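Local coordinates for 3-oxoacyl-[acyl-carrier-protein] synthase, mitochondrial (PDB 2IX4), which catalyses the condensation steps of mitochondrial fatty acid synthesis, adding two carbons from malonyl-ACP to a growing acyl chain, at residues Gly125-Ile130 against Ser209-Ser214; Thr226-Ser231 against Asp242-Val247; Pro232-Arg237 against Asn386-Asp391; Ile270-Cys275 against Phe371-Ile376; Gln313-Asn318 against Leu408-Met413. All blocks are in the same frame, centred on the assembly; numbering follows the deposited sequence.

Contact 1: Gly125-Ile130 against Ser209-Ser214; sequences GSICDI and SIDALS
Ile127 crosses the side chains of Asp211 and Leu213 at about a right angle and reaches on to Ser214. Its CG1 is anti to the carbonyl carbon (chi1 -64°), which carries CD1 over the Ser214 hydroxyl, with Ile127 CD1 3.3 Å from Ser214 OG. The other branch, Ile127 CG2, packs 3.9 Å from Leu213 CB and also rests near Asp211 OD1. Asp211 is the N-cap of helix 212-220. Its CG sits between the backbone N and the carbonyl carbon (chi1 51°), turning OD1 back over the helix start and OD2 toward Cys128. Asp211 OD1 takes the Ser214 N-H on its anti side (3.0 Å, N-H...O angle 155°), while Ser214 OG binds the same Asp211 OD1 at 2.8 Å on the syn side, from the same face of the carboxylate. Two waters fill in between the segments. One joins Asp211 OD2 (2.5 Å) to the backbone N of Cys128; the other accepts from Ile127 N at 2.8 Å and also bonds Gly125 O and Ser209 OG. With an alanine in place of Asp211, Ser214 N and OG would probably lose their shared acceptor and the water bound to Cys128 N its carboxylate partner. Ile127 packs on Ile153, and Leu213 on Phe149, both of the second subunit, placing the contact at the dimer interface. One carboxylate thus caps 212-220 directly and reaches the first turn of 127-138 through a water, and the partial positive charge of both helix starts would be expected to favour its ionised form.

Contact 2: Thr226-Ser231 against Asp242-Val247; sequences TKFNSS and DRDGFV
Asp244 OD2 is gripped by two successive backbone amides and a water. Thr226 N reaches it at 2.9 Å with a nearly straight bond (167°) from above the carboxylate plane; Lys227 N meets Asp244 OD2 at 3.0 Å on the syn side, closer to that plane. The water donates to Asp244 OD2 at 2.5 Å and also bonds Thr226 OG1 at 2.7 Å. The other oxygen, OD1, has Ser225 OG as its hydrogen-bond partner, which leaves the carboxylate held at both ends and its rotation fixed. Asp244 OD1 also lies near the plane of the Phe228 ring, 3.5 Å from Phe228 CD1, with carboxylate and ring planes at 90°. Farther round the same rim, Asp242 O sits in the ring plane, 3.4 Å from Phe228 CE1, so two oxygens face ring hydrogens. Lys227 CG covers one face of that ring, toward its rim. From there the lysine chain runs on past Asp244 and bends at its last torsion (chi4 89°), bringing Lys227 NZ to the anti side of Asp242 OD1 for a 3.0 Å salt bridge at the protein surface. Phe228 also opens a type I turn that ends at Ser231, and its side chain rests on Arg237. Irregular but firmly tied, this is the long loop joining helix 212-220 to strand 251-259 in the N-terminal half of the thiolase-like ketosynthase fold.

Contact 3: Pro232-Arg237 against Asn386-Asp391; sequences PQEASR and NVKNPD
Lys388 completes a salt-bridge network with Glu234 and Arg237, while Asn386 beside it ties together two loops of the ketosynthase fold, one between helix 212-220 and strand 251-259, the other between strands 380-381 and 405-406. Asn386 ND2 uses both hydrogens: one goes to Gln233 O (3.1 Å), arriving on a lone pair in the carbonyl plane, the other to Ser236 O (3.0 Å), nearly straight at 172° but from above that carbonyl's plane. The extended Lys388 chain crosses Glu234 at about a right angle and places Lys388 NZ 2.7 Å from Glu234 OE1. The same ammonium lies at the guanidinium edge, 3.0 Å between Lys388 NZ and Arg237 NH2, two cations gathered at one carboxylate; the ion pair of Arg237 with OE1 is long. What positions the arginine is Glu234's own carbonyl: a bend at chi3 (60°) folds the guanidinium back, and Arg237 NE and NH2 both grip Glu234 O side-on, each at 2.9 Å. Farther out, Arg237 NH1 forms a salt bridge with Asp240. A leucine in place of Arg237 would probably leave Glu234 O without both donors and Asp240 without this cationic mate. Ser236 OG bonds Lys354 O, its side chain about 7 Å from that of His359, a predicted active-site residue. One guanidinium face is covered by Asn386 CB, centred 4.1 Å above the plane of Arg237.

Contact 4: Ile270-Cys275 against Phe371-Ile376; sequences IYAELC and FSILAI
Apolar packing carries this join between helix 364-378 and the region where the chain enters strand 272-281. The closest touch is Ile373 CG2 against Tyr271 CB, 3.5 Å apart, with the two side chains crossing at about a right angle. Ile373 CG1 is anti to the carbonyl carbon (chi1 -65°), and this leaves the CG2 methyl as the branch that meets the tyrosine; it comes obliquely to the ring, 4.1 Å from Tyr271 CG. Ala272 adds a looser pair of contacts: its CB lies 4.4 Å from Ile373 CG2 and 4.3 Å from Ile376 CD1, between residues one helical turn apart. Among aromatic and polar contacts, the Tyr271 ring stacks edge-to-face with His377 and its hydroxyl bonds Asp102, so the tyrosine is held at its far end while CB receives the isoleucine. Backbone bonds join Tyr271 and Ala272 to Val5 of strand 3-12. On the helix, Ile373 and Ile376 also lean on Phe428 of strand 422-429, and Leu374 packs on Leu8. Chemically, then, the two segments hold to each other by apolar packing of methyl and methylene groups, which seats the helix on the sheet, while direction-giving bonds come from neighbours.

Contact 5: Gln313-Asn318 against Leu408-Met413; sequences QIDYVN and LVRTAM. With K (potassium ion), chain D.
Asp315 meets Arg410 in an unusual way: its OD1 stands over a face of the guanidinium, 3.1 Å from Arg410 NH1, with the two planes 67° apart. That salt bridge rests on charge, as no N-H points at the oxygen. Asp315 OD2 makes the directed bond, taking Arg410 N on its anti lone pair at 2.7 Å and 171°. Thr411 OG1 works both ways: it donates to a lone pair of Gln313 O (2.6 Å) and accepts from Asp315 N (3.0 Å). Its place between the backbone N and the carbonyl carbon (chi1 50°) turns it toward Gln313 O and Asp315 N. Beyond these side-chain links the segments become parallel neighbours, strands 316-318 and 411-418, in the C-terminal half of the thiolase-like fold. Met413 N bonds Tyr316 O at 2.9 Å and Asn318 N bonds Met413 O at 2.8 Å. Tyr316 turns its ring edge to Ala412 CB; Tyr316 CB packs on Val409 CG1, and the tyrosine hydroxyl accepts from Asn318 ND2 and also bonds Ser351 OG. Asn318 O and Asn318 OD1 each bind the potassium ion at 2.9 Å, its shell completed by Ala319 O, Glu368 OE1, Ser414 OG and Asn415 O.

In the fold
Contact 1 lies in the N-terminal half, at the dimer interface, and closes along the chain before the others open; its centre is about 33 and 36 Å from those of contacts 4 and 5, across the chain's centre. Contacts 2 and 3 adjoin, centres about 9 Å apart, and share the loop between helix 212-220 and strand 251-259; the Arg243-Asp391 salt bridge joins them. Contacts 4 and 5 are also about 9 Å apart: both reach the large mixed sheet, and helix 364-378 packs on Val409 and Ala412. Contact 4 is nested within contact 3, whereas 2 and 3, 3 and 5, and 4 and 5 interleave. Contact 3 joins a loop of the N-terminal half, 232-237, to 386-391 of the C-terminal half.

Contact 1: Gly125-Ile130 against Ser209-Ser214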
# COMPACT_ATOMS: atom_id res chain seq x y z
N GLY A 125 -9.63 -2.56 0.05
CA GLY A 125 -9.70 -4.01 -0.15
C GLY A 125 -11.12 -4.52 -0.23
O GLY A 125 -11.88 -4.13 -1.11
N SER A 126 -11.49 -5.40 0.71
CA SER A 126 -12.81 -6.01 0.69
C SER A 126 -13.47 -6.00 2.08
O SER A 126 -13.42 -6.99 2.81
CB SER A 126 -12.74 -7.43 0.13
OG SER A 126 -14.03 -7.94 -0.14
N ILE A 127 -14.08 -4.87 2.42
CA ILE A 127 -14.78 -4.71 3.69
C ILE A 127 -15.95 -5.70 3.84
O ILE A 127 -16.18 -6.21 4.93
CB ILE A 127 -15.27 -3.25 3.91
CG1 ILE A 127 -14.08 -2.29 4.01
CG2 ILE A 127 -16.14 -3.14 5.17
CD1 ILE A 127 -14.43 -0.85 4.40
N CYS A 128 -16.66 -5.96 2.74
CA CYS A 128 -17.82 -6.86 2.77
C CYS A 128 -17.44 -8.29 3.16
O CYS A 128 -18.21 -8.98 3.83
CB CYS A 128 -18.57 -6.84 1.44
SG CYS A 128 -17.64 -7.47 0.03
N ASP A 129 -16.25 -8.72 2.75
CA ASP A 129 -15.72 -10.03 3.13
C ASP A 129 -15.36 -10.09 4.62
O ASP A 129 -15.56 -11.12 5.26
CB ASP A 129 -14.51 -10.39 2.28
CG ASP A 129 -14.90 -10.89 0.90
OD1 ASP A 129 -15.79 -11.77 0.81
OD2 ASP A 129 -14.31 -10.43 -0.09
N ILE A 130 -14.83 -8.98 5.15
CA ILE A 130 -14.52 -8.90 6.58
C ILE A 130 -15.80 -8.85 7.42
O ILE A 130 -15.85 -9.40 8.52
CB ILE A 130 -13.59 -7.70 6.91
CG1 ILE A 130 -12.31 -7.77 6.06
CG2 ILE A 130 -13.23 -7.68 8.40
CD1 ILE A 130 -11.49 -6.49 6.04
N SER A 209 -15.70 -0.92 -3.19
CA SER A 209 -16.03 -0.66 -1.80
C SER A 209 -17.43 -0.09 -1.63
O SER A 209 -17.67 0.72 -0.73
CB SER A 209 -14.97 0.26 -1.19
OG SER A 209 -14.83 0.03 0.20
N ILE A 210 -18.37 -0.50 -2.49
CA ILE A 210 -19.77 -0.13 -2.30
C ILE A 210 -20.50 -1.24 -1.54
O ILE A 210 -20.89 -2.25 -2.11
CB ILE A 210 -20.51 0.22 -3.62
CG1 ILE A 210 -19.74 1.28 -4.42
CG2 ILE A 210 -21.94 0.71 -3.31
CD1 ILE A 210 -20.31 1.56 -5.80
N ASP A 211 -20.65 -1.02 -0.23
CA ASP A 211 -21.27 -1.98 0.67
C ASP A 211 -21.70 -1.26 1.94
O ASP A 211 -21.31 -0.11 2.16
CB ASP A 211 -20.29 -3.12 1.01
CG ASP A 211 -18.93 -2.62 1.48
OD1 ASP A 211 -18.83 -2.10 2.61
OD2 ASP A 211 -17.96 -2.76 0.71
N ALA A 212 -22.48 -1.94 2.76
CA ALA A 212 -23.10 -1.36 3.95
C ALA A 212 -22.14 -0.56 4.83
O ALA A 212 -22.38 0.62 5.10
CB ALA A 212 -23.77 -2.44 4.77
N LEU A 213 -21.05 -1.20 5.26
CA LEU A 213 -20.14 -0.59 6.21
C LEU A 213 -19.29 0.53 5.60
O LEU A 213 -18.98 1.51 6.28
CB LEU A 213 -19.25 -1.64 6.88
CG LEU A 213 -18.58 -1.23 8.19
CD1 LEU A 213 -19.58 -0.60 9.17
CD2 LEU A 213 -17.86 -2.42 8.83
N SER A 214 -18.93 0.38 4.33
CA SER A 214 -18.19 1.42 3.61
C SER A 214 -19.01 2.70 3.48
O SER A 214 -18.52 3.79 3.79
CB SER A 214 -17.78 0.94 2.22
OG SER A 214 -16.89 -0.15 2.31
O HOH W 1 -14.16 -2.98 0.33
O HOH W 2 -16.30 -4.48 -0.17

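Contact 2: Thr226-Ser231 against Asp242-Val247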
# COMPACT_ATOMS: atom_id res chain seq x y z
N THR A 226 -25.62 13.61 0.49
CA THR A 226 -26.84 13.09 1.12
C THR A 226 -28.15 13.73 0.63
O THR A 226 -29.21 13.09 0.68
CB THR A 226 -26.79 13.22 2.67
OG1 THR A 226 -26.92 14.59 3.06
CG2 THR A 226 -25.50 12.63 3.24
N LYS A 227 -28.09 14.98 0.17
CA LYS A 227 -29.31 15.73 -0.15
C LYS A 227 -29.85 15.54 -1.58
O LYS A 227 -30.88 16.12 -1.93
CB LYS A 227 -29.13 17.23 0.17
CG LYS A 227 -28.32 18.02 -0.84
CD LYS A 227 -27.80 19.30 -0.21
CE LYS A 227 -27.32 20.31 -1.23
NZ LYS A 227 -28.42 21.20 -1.68
N PHE A 228 -29.16 14.73 -2.38
CA PHE A 228 -29.58 14.46 -3.75
C PHE A 228 -29.99 13.00 -3.96
O PHE A 228 -29.89 12.48 -5.07
CB PHE A 228 -28.48 14.83 -4.75
CG PHE A 228 -28.09 16.28 -4.72
CD1 PHE A 228 -26.86 16.67 -4.20
CD2 PHE A 228 -28.94 17.26 -5.23
CE1 PHE A 228 -26.49 18.02 -4.17
CE2 PHE A 228 -28.58 18.61 -5.21
CZ PHE A 228 -27.35 18.99 -4.68
N ASN A 229 -30.46 12.35 -2.90
CA ASN A 229 -30.85 10.94 -2.96
C ASN A 229 -32.01 10.64 -3.92
O ASN A 229 -32.09 9.55 -4.49
CB ASN A 229 -31.13 10.38 -1.56
CG ASN A 229 -29.86 10.21 -0.72
OD1 ASN A 229 -28.75 10.16 -1.26
ND2 ASN A 229 -30.02 10.12 0.59
N SER A 230 -32.89 11.63 -4.09
CA SER A 230 -34.02 11.53 -5.02
C SER A 230 -33.65 11.92 -6.45
O SER A 230 -34.40 11.66 -7.39
CB SER A 230 -35.18 12.40 -4.52
OG SER A 230 -35.63 11.96 -3.25
N SER A 231 -32.48 12.54 -6.60
CA SER A 231 -31.97 12.95 -7.91
C SER A 231 -30.51 12.52 -8.09
O SER A 231 -29.61 13.37 -8.14
CB SER A 231 -32.10 14.47 -8.08
OG SER A 231 -33.45 14.88 -7.99
N ASP A 242 -23.73 23.98 -4.84
CA ASP A 242 -24.61 23.09 -4.08
C ASP A 242 -24.05 21.69 -3.80
O ASP A 242 -24.78 20.81 -3.36
CB ASP A 242 -25.98 23.00 -4.75
CG ASP A 242 -26.97 23.96 -4.15
OD1 ASP A 242 -27.45 23.70 -3.02
OD2 ASP A 242 -27.27 24.99 -4.80
N ARG A 243 -22.75 21.51 -4.03
CA ARG A 243 -22.07 20.25 -3.70
C ARG A 243 -22.15 19.97 -2.19
O ARG A 243 -22.09 20.90 -1.39
CB ARG A 243 -20.62 20.25 -4.20
CG ARG A 243 -19.69 21.27 -3.52
CD ARG A 243 -18.38 21.41 -4.28
NE ARG A 243 -17.45 22.34 -3.62
CZ ARG A 243 -17.40 23.65 -3.83
NH1 ARG A 243 -18.24 24.23 -4.68
NH2 ARG A 243 -16.52 24.40 -3.18
N ASP A 244 -22.30 18.70 -1.82
CA ASP A 244 -22.46 18.34 -0.40
C ASP A 244 -21.74 17.04 0.00
O ASP A 244 -22.12 16.38 0.97
CB ASP A 244 -23.95 18.29 -0.02
CG ASP A 244 -24.66 17.04 -0.54
OD1 ASP A 244 -24.39 16.60 -1.68
OD2 ASP A 244 -25.51 16.50 0.21
N GLY A 245 -20.68 16.70 -0.73
CA GLY A 245 -19.89 15.50 -0.44
C GLY A 245 -19.77 14.64 -1.68
O GLY A 245 -20.54 14.82 -2.63
N PHE A 246 -18.83 13.71 -1.69
CA PHE A 246 -18.65 12.86 -2.87
C PHE A 246 -19.61 11.67 -2.92
O PHE A 246 -20.29 11.35 -1.95
CB PHE A 246 -17.17 12.45 -3.09
CG PHE A 246 -16.61 11.51 -2.05
CD1 PHE A 246 -16.79 10.13 -2.17
CD2 PHE A 246 -15.86 12.01 -0.99
CE1 PHE A 246 -16.25 9.26 -1.22
CE2 PHE A 246 -15.31 11.14 -0.05
CZ PHE A 246 -15.51 9.77 -0.16
N VAL A 247 -19.66 11.03 -4.09
CA VAL A 247 -20.48 9.85 -4.30
C VAL A 247 -19.50 8.72 -4.55
O VAL A 247 -18.68 8.80 -5.46
CB VAL A 247 -21.41 10.04 -5.52
CG1 VAL A 247 -22.20 8.77 -5.80
CG2 VAL A 247 -22.36 11.21 -5.29
O HOH W 3 -25.31 16.72 2.72

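Contact 3: Pro232-Arg237 against Asn386-Asp391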
# COMPACT_ATOMS: atom_id res chain seq x y z
N PRO A 232 -30.26 11.19 -8.18
CA PRO A 232 -28.89 10.66 -8.21
C PRO A 232 -27.97 11.25 -9.29
O PRO A 232 -26.80 11.50 -9.03
CB PRO A 232 -29.09 9.15 -8.44
CG PRO A 232 -30.50 9.01 -8.91
CD PRO A 232 -31.26 10.11 -8.26
N GLN A 233 -28.52 11.49 -10.48
CA GLN A 233 -27.74 12.02 -11.61
C GLN A 233 -27.19 13.43 -11.35
O GLN A 233 -26.34 13.92 -12.10
CB GLN A 233 -28.57 12.00 -12.90
CG GLN A 233 -28.89 10.60 -13.40
CD GLN A 233 -27.77 10.00 -14.23
OE1 GLN A 233 -27.57 10.37 -15.39
NE2 GLN A 233 -27.05 9.06 -13.65
N GLU A 234 -27.68 14.06 -10.29
CA GLU A 234 -27.25 15.41 -9.92
C GLU A 234 -26.50 15.46 -8.59
O GLU A 234 -26.21 16.54 -8.08
CB GLU A 234 -28.46 16.35 -9.90
CG GLU A 234 -28.94 16.74 -11.30
CD GLU A 234 -30.30 17.40 -11.31
OE1 GLU A 234 -30.51 18.35 -10.52
OE2 GLU A 234 -31.16 16.97 -12.11
N ALA A 235 -26.15 14.29 -8.06
CA ALA A 235 -25.53 14.17 -6.74
C ALA A 235 -24.05 14.56 -6.70
O ALA A 235 -23.58 15.11 -5.70
CB ALA A 235 -25.72 12.76 -6.18
N SER A 236 -23.34 14.26 -7.78
CA SER A 236 -21.91 14.57 -7.88
C SER A 236 -21.74 15.80 -8.76
O SER A 236 -22.01 15.76 -9.96
CB SER A 236 -21.14 13.37 -8.43
OG SER A 236 -19.74 13.59 -8.40
N ARG A 237 -21.30 16.89 -8.15
CA ARG A 237 -21.24 18.19 -8.83
C ARG A 237 -19.98 18.96 -8.45
O ARG A 237 -20.05 19.95 -7.71
CB ARG A 237 -22.50 19.00 -8.52
CG ARG A 237 -22.89 19.05 -7.05
CD ARG A 237 -24.18 19.81 -6.81
NE ARG A 237 -25.28 19.19 -7.54
CZ ARG A 237 -26.06 19.82 -8.41
NH1 ARG A 237 -25.89 21.11 -8.68
NH2 ARG A 237 -27.03 19.14 -9.01
N ASN A 386 -22.78 18.98 -13.92
CA ASN A 386 -23.58 19.60 -12.85
C ASN A 386 -23.06 20.92 -12.26
O ASN A 386 -23.35 21.24 -11.10
CB ASN A 386 -23.89 18.58 -11.74
CG ASN A 386 -24.69 17.40 -12.24
OD1 ASN A 386 -25.61 17.55 -13.04
ND2 ASN A 386 -24.35 16.21 -11.75
N VAL A 387 -22.32 21.68 -13.05
CA VAL A 387 -21.89 23.02 -12.63
C VAL A 387 -22.92 24.05 -13.10
O VAL A 387 -22.74 24.71 -14.13
CB VAL A 387 -20.47 23.39 -13.13
CG1 VAL A 387 -19.94 24.61 -12.39
CG2 VAL A 387 -19.52 22.22 -12.95
N LYS A 388 -24.00 24.17 -12.34
CA LYS A 388 -25.08 25.10 -12.67
C LYS A 388 -24.79 26.47 -12.07
O LYS A 388 -25.08 27.50 -12.68
CB LYS A 388 -26.41 24.56 -12.13
CG LYS A 388 -26.72 23.15 -12.60
CD LYS A 388 -27.61 22.42 -11.61
CE LYS A 388 -27.66 20.93 -11.91
NZ LYS A 388 -28.75 20.26 -11.15
N ASN A 389 -24.21 26.46 -10.87
CA ASN A 389 -23.81 27.67 -10.18
C ASN A 389 -22.38 27.52 -9.68
O ASN A 389 -22.16 27.04 -8.57
CB ASN A 389 -24.76 27.97 -9.02
CG ASN A 389 -26.17 28.26 -9.48
OD1 ASN A 389 -26.44 29.29 -10.10
ND2 ASN A 389 -27.08 27.34 -9.19
N PRO A 390 -21.39 27.92 -10.51
CA PRO A 390 -19.98 27.78 -10.18
C PRO A 390 -19.59 28.47 -8.88
O PRO A 390 -20.17 29.50 -8.53
CB PRO A 390 -19.28 28.45 -11.36
CG PRO A 390 -20.26 28.38 -12.48
CD PRO A 390 -21.58 28.56 -11.83
N ASP A 391 -18.63 27.88 -8.17
CA ASP A 391 -18.11 28.41 -6.91
C ASP A 391 -17.66 29.87 -7.06
O ASP A 391 -17.08 30.23 -8.09
CB ASP A 391 -16.95 27.53 -6.42
CG ASP A 391 -16.54 27.83 -4.99
OD1 ASP A 391 -15.80 28.81 -4.77
OD2 ASP A 391 -16.94 27.07 -4.09

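Contact 4: Ile270-Cys275 against Phe371-Ile376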
# COMPACT_ATOMS: atom_id res chain seq x y z
N ILE A 270 2.53 4.50 -29.07
CA ILE A 270 2.75 5.23 -27.84
C ILE A 270 1.70 6.31 -27.68
O ILE A 270 1.52 7.15 -28.57
CB ILE A 270 4.18 5.82 -27.80
CG1 ILE A 270 5.22 4.70 -27.79
CG2 ILE A 270 4.35 6.73 -26.60
CD1 ILE A 270 6.61 5.12 -28.22
N TYR A 271 0.99 6.28 -26.55
CA TYR A 271 -0.03 7.28 -26.25
C TYR A 271 0.59 8.61 -25.84
O TYR A 271 0.24 9.66 -26.38
CB TYR A 271 -0.97 6.78 -25.15
CG TYR A 271 -1.94 5.70 -25.58
CD1 TYR A 271 -1.67 4.36 -25.34
CD2 TYR A 271 -3.15 6.03 -26.21
CE1 TYR A 271 -2.57 3.36 -25.73
CE2 TYR A 271 -4.05 5.04 -26.60
CZ TYR A 271 -3.75 3.71 -26.36
OH TYR A 271 -4.63 2.73 -26.74
N ALA A 272 1.52 8.55 -24.89
CA ALA A 272 2.11 9.73 -24.27
C ALA A 272 3.33 9.33 -23.44
O ALA A 272 3.57 8.15 -23.22
CB ALA A 272 1.08 10.45 -23.40
N GLU A 273 4.08 10.33 -22.98
CA GLU A 273 5.16 10.13 -22.03
C GLU A 273 4.70 10.58 -20.65
O GLU A 273 3.98 11.58 -20.53
CB GLU A 273 6.40 10.92 -22.46
CG GLU A 273 7.61 10.77 -21.53
CD GLU A 273 8.80 11.64 -21.92
OE1 GLU A 273 8.67 12.50 -22.81
OE2 GLU A 273 9.88 11.45 -21.31
N LEU A 274 5.10 9.85 -19.62
CA LEU A 274 4.89 10.31 -18.25
C LEU A 274 6.12 11.11 -17.83
O LEU A 274 7.21 10.55 -17.69
CB LEU A 274 4.65 9.13 -17.30
CG LEU A 274 3.88 9.41 -16.01
CD1 LEU A 274 3.36 8.11 -15.43
CD2 LEU A 274 4.69 10.18 -14.97
N CYS A 275 5.93 12.41 -17.64
CA CYS A 275 7.03 13.36 -17.46
C CYS A 275 7.19 13.88 -16.04
O CYS A 275 8.24 14.41 -15.68
CB CYS A 275 6.85 14.55 -18.40
SG CYS A 275 6.87 14.12 -20.15
N PHE A 371 -7.87 9.22 -18.43
CA PHE A 371 -8.61 10.33 -19.02
C PHE A 371 -7.67 11.43 -19.53
O PHE A 371 -7.88 11.99 -20.60
CB PHE A 371 -9.63 10.93 -18.04
CG PHE A 371 -10.79 10.03 -17.70
CD1 PHE A 371 -11.55 10.26 -16.56
CD2 PHE A 371 -11.13 8.95 -18.52
CE1 PHE A 371 -12.63 9.43 -16.23
CE2 PHE A 371 -12.20 8.12 -18.20
CZ PHE A 371 -12.95 8.36 -17.05
N SER A 372 -6.63 11.71 -18.74
CA SER A 372 -5.61 12.70 -19.10
C SER A 372 -4.78 12.27 -20.32
O SER A 372 -4.49 13.09 -21.20
CB SER A 372 -4.70 12.99 -17.90
OG SER A 372 -5.46 13.46 -16.80
N ILE A 373 -4.40 11.00 -20.36
CA ILE A 373 -3.69 10.42 -21.51
C ILE A 373 -4.57 10.47 -22.76
O ILE A 373 -4.09 10.77 -23.86
CB ILE A 373 -3.24 8.96 -21.22
CG1 ILE A 373 -2.20 8.93 -20.09
CG2 ILE A 373 -2.66 8.30 -22.48
CD1 ILE A 373 -2.15 7.60 -19.33
N LEU A 374 -5.86 10.17 -22.59
CA LEU A 374 -6.82 10.19 -23.70
C LEU A 374 -7.10 11.60 -24.21
O LEU A 374 -7.36 11.79 -25.40
CB LEU A 374 -8.12 9.47 -23.32
CG LEU A 374 -8.05 7.94 -23.24
CD1 LEU A 374 -9.32 7.37 -22.59
CD2 LEU A 374 -7.82 7.32 -24.61
N ALA A 375 -7.06 12.58 -23.31
CA ALA A 375 -7.18 13.99 -23.68
C ALA A 375 -6.07 14.39 -24.65
O ALA A 375 -6.34 15.05 -25.66
CB ALA A 375 -7.16 14.87 -22.43
N ILE A 376 -4.84 13.99 -24.33
CA ILE A 376 -3.70 14.18 -25.22
C ILE A 376 -3.91 13.43 -26.54
O ILE A 376 -3.75 14.00 -27.61
CB ILE A 376 -2.37 13.73 -24.54
CG1 ILE A 376 -2.04 14.63 -23.35
CG2 ILE A 376 -1.22 13.72 -25.55
CD1 ILE A 376 -0.97 14.08 -22.42

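Contact 5: Gln313-Asn318 against Leu408-Met413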
# COMPACT_ATOMS: atom_id res chain seq x y z
N GLN A 313 2.71 26.12 -19.98
CA GLN A 313 2.84 25.06 -20.98
C GLN A 313 1.91 23.88 -20.72
O GLN A 313 1.97 22.86 -21.41
CB GLN A 313 4.29 24.59 -21.09
CG GLN A 313 5.21 25.58 -21.81
CD GLN A 313 6.67 25.18 -21.73
OE1 GLN A 313 7.26 25.10 -20.65
NE2 GLN A 313 7.27 24.92 -22.89
N ILE A 314 1.03 24.02 -19.72
CA ILE A 314 0.08 22.96 -19.37
C ILE A 314 -1.28 23.24 -20.00
O ILE A 314 -1.92 24.26 -19.71
CB ILE A 314 -0.03 22.75 -17.83
CG1 ILE A 314 1.35 22.48 -17.21
CG2 ILE A 314 -1.02 21.63 -17.49
CD1 ILE A 314 2.13 21.33 -17.84
N ASP A 315 -1.72 22.33 -20.85
CA ASP A 315 -2.95 22.51 -21.62
C ASP A 315 -4.20 22.11 -20.84
O ASP A 315 -5.21 22.82 -20.88
CB ASP A 315 -2.88 21.73 -22.94
CG ASP A 315 -1.87 22.32 -23.91
OD1 ASP A 315 -1.50 23.50 -23.76
OD2 ASP A 315 -1.46 21.60 -24.84
N TYR A 316 -4.13 20.98 -20.14
CA TYR A 316 -5.30 20.43 -19.43
C TYR A 316 -4.96 19.91 -18.03
O TYR A 316 -3.95 19.23 -17.84
CB TYR A 316 -5.97 19.33 -20.26
CG TYR A 316 -7.08 18.60 -19.53
CD1 TYR A 316 -8.23 19.27 -19.11
CD2 TYR A 316 -6.97 17.23 -19.25
CE1 TYR A 316 -9.25 18.61 -18.42
CE2 TYR A 316 -7.99 16.56 -18.56
CZ TYR A 316 -9.12 17.26 -18.15
OH TYR A 316 -10.13 16.61 -17.48
N VAL A 317 -5.81 20.25 -17.07
CA VAL A 317 -5.70 19.72 -15.72
C VAL A 317 -6.97 18.94 -15.37
O VAL A 317 -8.07 19.50 -15.37
CB VAL A 317 -5.44 20.84 -14.67
CG1 VAL A 317 -5.55 20.30 -13.24
CG2 VAL A 317 -4.08 21.49 -14.89
N ASN A 318 -6.82 17.65 -15.11
CA ASN A 318 -7.91 16.86 -14.55
C ASN A 318 -7.84 16.97 -13.03
O ASN A 318 -7.00 16.33 -12.40
CB ASN A 318 -7.86 15.41 -15.05
CG ASN A 318 -9.06 14.59 -14.61
OD1 ASN A 318 -9.12 14.13 -13.47
ND2 ASN A 318 -10.01 14.40 -15.51
N LEU A 408 -6.11 21.24 -28.86
CA LEU A 408 -4.81 20.59 -28.80
C LEU A 408 -4.40 20.43 -27.35
O LEU A 408 -4.31 21.41 -26.60
CB LEU A 408 -3.75 21.39 -29.56
CG LEU A 408 -3.74 21.33 -31.09
CD1 LEU A 408 -2.58 22.16 -31.63
CD2 LEU A 408 -3.66 19.90 -31.61
N VAL A 409 -4.21 19.18 -26.94
CA VAL A 409 -3.71 18.87 -25.60
C VAL A 409 -2.35 18.19 -25.75
O VAL A 409 -2.27 17.00 -26.05
CB VAL A 409 -4.68 17.95 -24.80
CG1 VAL A 409 -4.19 17.79 -23.36
CG2 VAL A 409 -6.10 18.51 -24.81
N ARG A 410 -1.28 18.97 -25.57
CA ARG A 410 0.07 18.40 -25.64
C ARG A 410 0.57 18.00 -24.25
O ARG A 410 1.45 17.15 -24.13
CB ARG A 410 1.04 19.34 -26.36
CG ARG A 410 1.30 20.67 -25.68
CD ARG A 410 1.70 21.73 -26.70
NE ARG A 410 2.04 23.00 -26.06
CZ ARG A 410 1.22 24.03 -25.93
NH1 ARG A 410 -0.02 23.97 -26.41
NH2 ARG A 410 1.63 25.14 -25.33
N THR A 411 -0.02 18.60 -23.22
CA THR A 411 0.33 18.29 -21.83
C THR A 411 -0.94 18.17 -20.98
O THR A 411 -1.84 19.01 -21.08
CB THR A 411 1.24 19.37 -21.22
OG1 THR A 411 0.68 20.66 -21.47
CG2 THR A 411 2.64 19.31 -21.83
N ALA A 412 -1.00 17.13 -20.15
CA ALA A 412 -2.13 16.90 -19.26
C ALA A 412 -1.65 16.50 -17.87
O ALA A 412 -0.84 15.58 -17.73
CB ALA A 412 -3.07 15.85 -19.83
N MET A 413 -2.16 17.19 -16.85
CA MET A 413 -1.80 16.92 -15.46
C MET A 413 -3.02 16.41 -14.69
O MET A 413 -4.13 16.90 -14.88
CB MET A 413 -1.24 18.19 -14.80
CG MET A 413 -0.89 18.05 -13.32
SD MET A 413 -0.29 19.59 -12.58
CE MET A 413 1.42 19.56 -13.10
K K D . -7.51 13.78 -11.14